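Local structure of demethylmenaquinone Methyltransferase (Thermus thermophilus, 1J3L) at residues V40-A45 / L68-L73. The protein is of unknown function but belongs to the Aldolase/RraA family of mixed alpha/beta proteins. Numbering follows the deposited sequence.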
loop_
_atom_site.group_PDB
_atom_site.type_symbol
_atom_site.label_atom_id
_atom_site.label_comp_id
_atom_site.label_asym_id
_atom_site.label_seq_id
_atom_site.Cartn_x
_atom_site.Cartn_y
_atom_site.Cartn_z
ATOM N N VAL A 40 8.035 -21.686 -4.700
ATOM C CA VAL A 40 8.966 -21.937 -3.616
ATOM C C VAL A 40 8.396 -21.312 -2.363
ATOM O O VAL A 40 7.360 -20.639 -2.391
ATOM C CB VAL A 40 10.358 -21.306 -3.863
ATOM C CG1 VAL A 40 10.986 -21.898 -5.092
ATOM C CG2 VAL A 40 10.236 -19.777 -3.994
ATOM N N PHE A 41 9.074 -21.543 -1.251
ATOM C CA PHE A 41 8.642 -20.963 -0.001
ATOM C C PHE A 41 9.890 -20.660 0.791
ATOM O O PHE A 41 10.611 -21.570 1.197
ATOM C CB PHE A 41 7.745 -21.917 0.791
ATOM C CG PHE A 41 7.129 -21.280 2.006
ATOM C CD1 PHE A 41 6.015 -20.446 1.880
ATOM C CD2 PHE A 41 7.695 -21.458 3.271
ATOM C CE1 PHE A 41 5.469 -19.795 2.990
ATOM C CE2 PHE A 41 7.157 -20.812 4.388
ATOM C CZ PHE A 41 6.039 -19.975 4.248
ATOM N N GLU A 42 10.148 -19.378 1.004
ATOM C CA GLU A 42 11.311 -18.956 1.758
ATOM C C GLU A 42 12.609 -19.663 1.413
ATOM O O GLU A 42 13.434 -19.901 2.290
ATOM C CB GLU A 42 11.003 -19.066 3.254
ATOM C CG GLU A 42 9.811 -18.220 3.633
ATOM C CD GLU A 42 9.385 -18.386 5.063
ATOM O OE1 GLU A 42 10.019 -19.195 5.785
ATOM O OE2 GLU A 42 8.411 -17.696 5.454
ATOM N N ASP A 43 12.784 -19.972 0.130
ATOM C CA ASP A 43 13.998 -20.621 -0.369
ATOM C C ASP A 43 14.117 -20.159 -1.819
ATOM O O ASP A 43 13.144 -20.234 -2.576
ATOM C CB ASP A 43 13.875 -22.148 -0.336
ATOM C CG ASP A 43 15.175 -22.842 -0.702
ATOM O OD1 ASP A 43 15.807 -22.449 -1.702
ATOM O OD2 ASP A 43 15.561 -23.794 0.003
ATOM N N ASN A 44 15.292 -19.684 -2.213
ATOM C CA ASN A 44 15.467 -19.188 -3.568
ATOM C C ASN A 44 16.614 -19.776 -4.360
ATOM O O ASN A 44 17.033 -19.169 -5.343
ATOM C CB ASN A 44 15.622 -17.665 -3.546
ATOM C CG ASN A 44 17.000 -17.236 -3.102
ATOM O OD1 ASN A 44 17.665 -17.953 -2.354
ATOM N ND2 ASN A 44 17.436 -16.061 -3.549
ATOM N N ALA A 45 17.136 -20.931 -3.959
ATOM C CA ALA A 45 18.225 -21.532 -4.734
ATOM C C ALA A 45 17.710 -21.726 -6.168
ATOM O O ALA A 45 18.447 -21.531 -7.141
ATOM C CB ALA A 45 18.650 -22.874 -4.126
ATOM N N LEU A 68 6.409 -12.902 3.510
ATOM C CA LEU A 68 7.187 -11.670 3.586
ATOM C C LEU A 68 8.328 -11.854 4.589
ATOM O O LEU A 68 9.046 -10.899 4.916
ATOM C CB LEU A 68 6.285 -10.513 4.034
ATOM C CG LEU A 68 4.896 -10.383 3.388
ATOM C CD1 LEU A 68 4.126 -9.293 4.104
ATOM C CD2 LEU A 68 5.004 -10.072 1.888
ATOM N N ARG A 69 8.491 -13.088 5.064
ATOM C CA ARG A 69 9.523 -13.432 6.044
ATOM C C ARG A 69 10.936 -13.366 5.493
ATOM O O ARG A 69 11.859 -12.990 6.209
ATOM C CB ARG A 69 9.311 -14.845 6.586
ATOM C CG ARG A 69 8.350 -15.014 7.755
ATOM C CD ARG A 69 8.265 -16.504 8.057
ATOM N NE ARG A 69 7.549 -16.856 9.276
ATOM C CZ ARG A 69 7.352 -18.113 9.671
ATOM N NH1 ARG A 69 7.816 -19.118 8.935
ATOM N NH2 ARG A 69 6.700 -18.370 10.798
ATOM N N THR A 70 11.115 -13.766 4.241
ATOM C CA THR A 70 12.445 -13.751 3.637
ATOM C C THR A 70 12.385 -13.225 2.210
ATOM O O THR A 70 11.334 -13.237 1.579
ATOM C CB THR A 70 13.103 -15.176 3.639
ATOM O OG1 THR A 70 12.422 -16.040 2.717
ATOM C CG2 THR A 70 13.036 -15.795 5.037
ATOM N N ALA A 71 13.523 -12.758 1.713
ATOM C CA ALA A 71 13.600 -12.219 0.364
ATOM C C ALA A 71 13.936 -13.314 -0.637
ATOM O O ALA A 71 14.840 -14.121 -0.410
ATOM C CB ALA A 71 14.654 -11.116 0.303
ATOM N N LEU A 72 13.196 -13.341 -1.742
ATOM C CA LEU A 72 13.432 -14.331 -2.781
ATOM C C LEU A 72 14.368 -13.761 -3.830
ATOM O O LEU A 72 14.906 -14.492 -4.664
ATOM C CB LEU A 72 12.112 -14.752 -3.424
ATOM C CG LEU A 72 11.178 -15.434 -2.429
ATOM C CD1 LEU A 72 9.908 -15.869 -3.106
ATOM C CD2 LEU A 72 11.892 -16.626 -1.828
ATOM N N LEU A 73 14.584 -12.453 -3.782
ATOM C CA LEU A 73 15.471 -11.830 -4.749
ATOM C C LEU A 73 16.112 -10.579 -4.156
ATOM O O LEU A 73 15.445 -9.759 -3.522
ATOM C CB LEU A 73 14.683 -11.512 -6.022
ATOM C CG LEU A 73 15.475 -11.365 -7.317
ATOM C CD1 LEU A 73 14.582 -11.673 -8.501
ATOM C CD2 LEU A 73 16.038 -9.970 -7.410
#
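Glu42 faces Thr70 and Asn44 faces Leu72 across two loop segments, 40-45 and 68-73: Asn44 CA lies 5.3 Å from Leu72 CA, and Glu42 CA 5.6 Å from Thr70 CA. No backbone-to-backbone hydrogen bond joins them; side chains meet one another and the opposing backbone. Asparagine suits position 44 because its amide offers an N-H to a backbone carbonyl: ND2 donates a hydrogen bond to Leu72 O over 3.2 Å, standing 64° out of the carbonyl plane and so off the lone pairs. A chi1 of 77° sets CG of Asn44 between its own backbone N and carbonyl carbon, turning the short amide to the opposite loop. Leucine suits position 72 because its branched apolar end touches two partners: CD1 meets Val40 CG2 tip to tip at 4.0 Å, and CD2 lies 3.9 Å from Asp43 O. The threonine hydroxyl OG1 of Thr70 packs 3.3 Å from Glu42 CA while hydrogen-bonding Ser118 OG. Farther out, a long and doubtful salt bridge runs from Glu42 OE2, less surely placed, to Arg69 NH1; the carboxylate's stronger partner is Ser67 OG. Asp43, its carboxylate short enough to meet the N-H two residues on, closes an Asx turn, OD1 accepting from Ala45 N at 3.0 Å where helix 45-51 begins. The loops follow parallel strands 31-39 and 58-63 and lead into helices 45-51 and 75-83; Val40 and Leu72 both pack on Val62 of strand 58-63, while Asn44 touches Leu77 of helix 75-83.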